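Local coordinates for possible sortase-like protein (PDB 5UUS), which is a possible sortase-like protein, probably a membrane-anchored cysteine transpeptidase that joins proteins to the cell envelope, at residues A[38-43]-A[56-61]; A[159-164]-A[204-209]. All blocks are in the same frame, centred on the assembly; numbering follows the deposited sequence.

Contact 1 of 2, residues A[38-43]-A[56-61]; sequences GEAFAR and AIVEGT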
# COMPACT_ATOMS: atom_id res chain seq x y z
N GLY A 38 7.97 1.25 -16.34
CA GLY A 38 9.13 2.03 -15.95
C GLY A 38 8.83 3.50 -15.72
O GLY A 38 9.74 4.26 -15.42
N GLU A 39 7.58 3.92 -15.85
CA GLU A 39 7.22 5.32 -15.62
C GLU A 39 6.48 5.52 -14.31
O GLU A 39 5.82 4.60 -13.82
CB GLU A 39 6.35 5.85 -16.78
CG GLU A 39 7.08 5.81 -18.13
CD GLU A 39 8.40 6.59 -18.14
OE1 GLU A 39 8.44 7.72 -17.59
OE2 GLU A 39 9.39 6.08 -18.70
N ALA A 40 6.60 6.72 -13.75
CA ALA A 40 5.89 7.09 -12.52
C ALA A 40 4.43 7.27 -12.81
O ALA A 40 4.07 7.99 -13.73
CB ALA A 40 6.47 8.37 -11.93
N PHE A 41 3.56 6.63 -12.03
CA PHE A 41 2.11 6.78 -12.27
C PHE A 41 1.39 7.13 -10.97
O PHE A 41 0.17 7.32 -10.97
CB PHE A 41 1.52 5.49 -12.84
CG PHE A 41 1.54 4.32 -11.88
CD1 PHE A 41 2.70 3.56 -11.72
CD2 PHE A 41 0.42 3.99 -11.15
CE1 PHE A 41 2.74 2.50 -10.83
CE2 PHE A 41 0.44 2.93 -10.25
CZ PHE A 41 1.61 2.17 -10.10
N ALA A 42 2.13 7.18 -9.86
CA ALA A 42 1.50 7.49 -8.58
C ALA A 42 2.49 8.07 -7.60
O ALA A 42 3.70 8.07 -7.84
CB ALA A 42 0.85 6.24 -7.99
N ARG A 43 1.96 8.59 -6.50
CA ARG A 43 2.78 9.17 -5.47
C ARG A 43 2.27 8.70 -4.12
O ARG A 43 1.06 8.64 -3.90
CB ARG A 43 2.74 10.69 -5.55
CG ARG A 43 3.61 11.37 -4.55
CD ARG A 43 3.61 12.86 -4.78
NE ARG A 43 4.14 13.23 -6.08
CZ ARG A 43 3.64 14.20 -6.84
NH1 ARG A 43 2.57 14.87 -6.44
NH2 ARG A 43 4.19 14.47 -8.02
N ALA A 56 7.50 9.09 -5.61
CA ALA A 56 6.84 8.64 -6.81
C ALA A 56 6.88 7.11 -6.86
O ALA A 56 7.85 6.47 -6.41
CB ALA A 56 7.50 9.24 -8.05
N ILE A 57 5.82 6.53 -7.38
CA ILE A 57 5.80 5.10 -7.58
C ILE A 57 5.90 4.82 -9.05
O ILE A 57 5.16 5.39 -9.84
CB ILE A 57 4.55 4.47 -6.99
CG1 ILE A 57 4.50 4.75 -5.48
CG2 ILE A 57 4.53 2.98 -7.27
CD1 ILE A 57 3.14 4.43 -4.85
N VAL A 58 6.81 3.93 -9.42
CA VAL A 58 7.06 3.57 -10.82
C VAL A 58 6.43 2.20 -11.14
O VAL A 58 6.27 1.36 -10.26
CB VAL A 58 8.60 3.57 -11.06
CG1 VAL A 58 9.03 2.61 -12.13
CG2 VAL A 58 9.10 5.00 -11.32
N GLU A 59 6.07 1.97 -12.40
CA GLU A 59 5.54 0.67 -12.81
C GLU A 59 6.64 -0.32 -13.12
O GLU A 59 7.42 -0.11 -14.05
CB GLU A 59 4.63 0.82 -14.05
CG GLU A 59 4.11 -0.50 -14.61
CD GLU A 59 3.05 -1.16 -13.72
OE1 GLU A 59 2.73 -0.62 -12.63
OE2 GLU A 59 2.52 -2.22 -14.12
N GLY A 60 6.72 -1.41 -12.35
CA GLY A 60 7.80 -2.36 -12.49
C GLY A 60 8.70 -2.46 -11.25
O GLY A 60 8.84 -1.50 -10.48
N THR A 61 9.32 -3.61 -11.05
CA THR A 61 10.17 -3.80 -9.88
C THR A 61 11.59 -4.22 -10.23
O THR A 61 12.26 -4.87 -9.43
CB THR A 61 9.58 -4.85 -8.90
OG1 THR A 61 9.22 -6.03 -9.61
CG2 THR A 61 8.35 -4.32 -8.23

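Contact 2 of 2, residues A[159-164]-A[204-209]; sequences GRFITT and RMIVHA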
# COMPACT_ATOMS: atom_id res chain seq x y z
N GLY A 159 -0.22 -7.31 9.80
CA GLY A 159 0.16 -6.02 9.24
C GLY A 159 1.65 -5.87 8.94
O GLY A 159 2.02 -5.06 8.10
N ARG A 160 2.51 -6.61 9.64
CA ARG A 160 3.95 -6.59 9.34
C ARG A 160 4.61 -7.90 9.77
O ARG A 160 4.32 -8.43 10.84
CB ARG A 160 4.65 -5.41 10.02
CG ARG A 160 6.17 -5.27 9.68
CD ARG A 160 6.79 -3.98 10.26
NE ARG A 160 6.44 -3.85 11.67
CZ ARG A 160 5.88 -2.77 12.22
NH1 ARG A 160 5.66 -1.71 11.47
NH2 ARG A 160 5.56 -2.76 13.51
N PHE A 161 5.47 -8.43 8.93
CA PHE A 161 6.20 -9.66 9.27
C PHE A 161 7.42 -9.80 8.37
O PHE A 161 7.58 -9.05 7.40
CB PHE A 161 5.30 -10.91 9.17
CG PHE A 161 4.73 -11.17 7.79
CD1 PHE A 161 3.58 -10.52 7.35
CD2 PHE A 161 5.31 -12.11 6.94
CE1 PHE A 161 3.04 -10.76 6.08
CE2 PHE A 161 4.80 -12.35 5.66
CZ PHE A 161 3.62 -11.69 5.24
N ILE A 162 8.28 -10.75 8.73
CA ILE A 162 9.50 -11.04 8.00
C ILE A 162 9.34 -12.37 7.28
O ILE A 162 8.74 -13.30 7.82
CB ILE A 162 10.73 -11.10 8.94
CG1 ILE A 162 10.88 -9.78 9.69
CG2 ILE A 162 12.01 -11.42 8.13
CD1 ILE A 162 11.10 -8.56 8.79
N THR A 163 9.84 -12.46 6.06
CA THR A 163 9.67 -13.68 5.28
C THR A 163 10.87 -13.89 4.36
O THR A 163 11.84 -13.13 4.42
CB THR A 163 8.35 -13.67 4.48
OG1 THR A 163 8.12 -14.98 3.92
CG2 THR A 163 8.37 -12.60 3.31
N THR A 164 10.82 -14.94 3.54
CA THR A 164 11.92 -15.29 2.64
C THR A 164 11.60 -14.72 1.25
O THR A 164 10.41 -14.48 0.95
CB THR A 164 12.12 -16.82 2.55
OG1 THR A 164 10.89 -17.42 2.12
CG2 THR A 164 12.49 -17.41 3.91
N ARG A 204 13.08 -10.60 3.72
CA ARG A 204 12.21 -9.53 3.23
C ARG A 204 11.28 -9.10 4.33
O ARG A 204 10.73 -9.93 5.05
CB ARG A 204 11.38 -10.00 2.02
CG ARG A 204 12.22 -10.46 0.83
CD ARG A 204 12.86 -9.25 0.18
NE ARG A 204 13.57 -9.58 -1.04
CZ ARG A 204 14.83 -10.01 -1.09
NH1 ARG A 204 15.53 -10.17 0.03
NH2 ARG A 204 15.39 -10.27 -2.25
N MET A 205 11.10 -7.79 4.47
CA MET A 205 10.06 -7.29 5.36
C MET A 205 8.80 -7.02 4.55
O MET A 205 8.90 -6.44 3.47
CB MET A 205 10.50 -6.01 6.08
CG MET A 205 9.39 -5.37 6.94
SD MET A 205 10.02 -3.88 7.79
CE MET A 205 11.32 -4.64 8.77
N ILE A 206 7.65 -7.41 5.10
CA ILE A 206 6.34 -7.22 4.48
C ILE A 206 5.45 -6.35 5.37
O ILE A 206 5.38 -6.58 6.59
CB ILE A 206 5.60 -8.57 4.25
CG1 ILE A 206 6.50 -9.59 3.57
CG2 ILE A 206 4.30 -8.35 3.43
CD1 ILE A 206 7.02 -9.13 2.19
N VAL A 207 4.78 -5.35 4.79
CA VAL A 207 3.75 -4.58 5.51
C VAL A 207 2.44 -4.60 4.73
O VAL A 207 2.44 -4.46 3.49
CB VAL A 207 4.19 -3.12 5.74
CG1 VAL A 207 3.01 -2.28 6.24
CG2 VAL A 207 5.36 -3.09 6.71
N HIS A 208 1.33 -4.84 5.43
CA HIS A 208 0.00 -4.81 4.79
C HIS A 208 -0.84 -3.71 5.41
O HIS A 208 -0.89 -3.54 6.64
CB HIS A 208 -0.74 -6.16 4.95
CG HIS A 208 -0.14 -7.29 4.17
ND1 HIS A 208 0.07 -7.24 2.81
CD2 HIS A 208 0.27 -8.52 4.57
CE1 HIS A 208 0.59 -8.38 2.40
NE2 HIS A 208 0.73 -9.18 3.45
N ALA A 209 -1.50 -2.95 4.55
CA ALA A 209 -2.44 -1.93 4.98
C ALA A 209 -3.75 -2.14 4.19
O ALA A 209 -3.73 -2.61 3.05
CB ALA A 209 -1.85 -0.52 4.71

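Contact 1 of 2, residues A[38-43]-A[56-61]
A classic beta bulge marks the antiparallel hairpin of strands 40-45 and 54-59, where F41 and A42 both face I57. The bulge is held from its two residues: F41 N donates to I57 O (3.0 Å), and I57 N reaches A42 O in a short, nearly straight bond of 2.7 Å with 172° at the hydrogen. Ahead of it, E59 N bonds to E39 O, and G38 N closes the end of the ladder on E59 O at 2.7 Å. The extra residue moves the register by one between the A40-V58 and A42-I57 pairs. With chi1 at 67°, CG of F41 lies between its own N and carbonyl carbon, which turns the ring back toward 56-61: CE1 is 4.0 Å from I57 CG2, and the ring edge meets V58 C. E59 OE1 comes within 3.6 Å of F41 CE1, the carboxylate plane 77° from the ring, and is hydrogen-bonded to H72 ND1. A40 CB touches A56 CB and V58 CG2 on the other, more exposed face. I57 packs inward on F85 and V87 of strand 83-88, while the backbone of V58 pairs with strand 71-72 and that of R43 with strand 109-114.

Contact 2 of 2, residues A[159-164]-A[204-209]
Five backbone hydrogen bonds join G159-T163 to R204-H208 in regular antiparallel register. F161 and I206 form one hydrogen-bonded pair, F161 N giving to I206 O and I206 N to F161 O (2.8 Å); T163 and R204 form the next likewise, and H208 N adds a bond to G159 O. CA-H...O contacts fill the places between, the shortest from R160 CA to I206 O at 3.1 Å.

Apolar packing differs on the two faces. On one, the F161 ring lies against I206 in a CH-pi contact: I206 CB stands 3.9 Å from the ring centroid, 16° off the normal. The chi1 of 61°, placing CG between N and the carbonyl carbon, carries the ring across to the partner strand. T163 CG2 meets I206 CG1 at 3.6 Å, while I206 CG2 lies over a face of the H208 ring, offset toward its rim. On the opposite face, the aliphatic part of R160 runs alongside V207, CG to CG2 at 3.8 Å, and I162 CD1 crosses to M205 CB, also 3.8 Å away.

Several polar ends find outside partners. The H208 ring, oblique to F161 with planes at 44°, has NE2 bonded to E176 and ND1 to T191, which should hold its rotation; R160 NH1 bonds to L104 O and T163 OG1 to D167.

Such pairing is that of an edge strand laid on a long central strand in the sortase beta-barrel: strand 204-216 also bonds to strand 188-193, which leads to the predicted catalytic C195, and the R204 side chain is about 9 Å from that of H90, likewise predicted.

In the fold
Both contacts are antiparallel pairings within one mixed sheet, but they do not touch: their centres are 21 Å apart, and contact 1 is complete well before the chain reaches contact 2. Contact 2 lies deeper, with five of eleven touching residues buried against three of ten. Contact 1 joins two strands of a hairpin, its register interrupted by a bulge; contact 2 brings together segments 40 residues apart at their closest ends, in unbroken register. Strand 83-88 links the regions, receiving I57 and pairing with strand 188-193, the neighbour of 204-216. A phenylalanine packs on an isoleucine in both, F41 by CE1 against I57 CG2, F161 with its face on I206 CB.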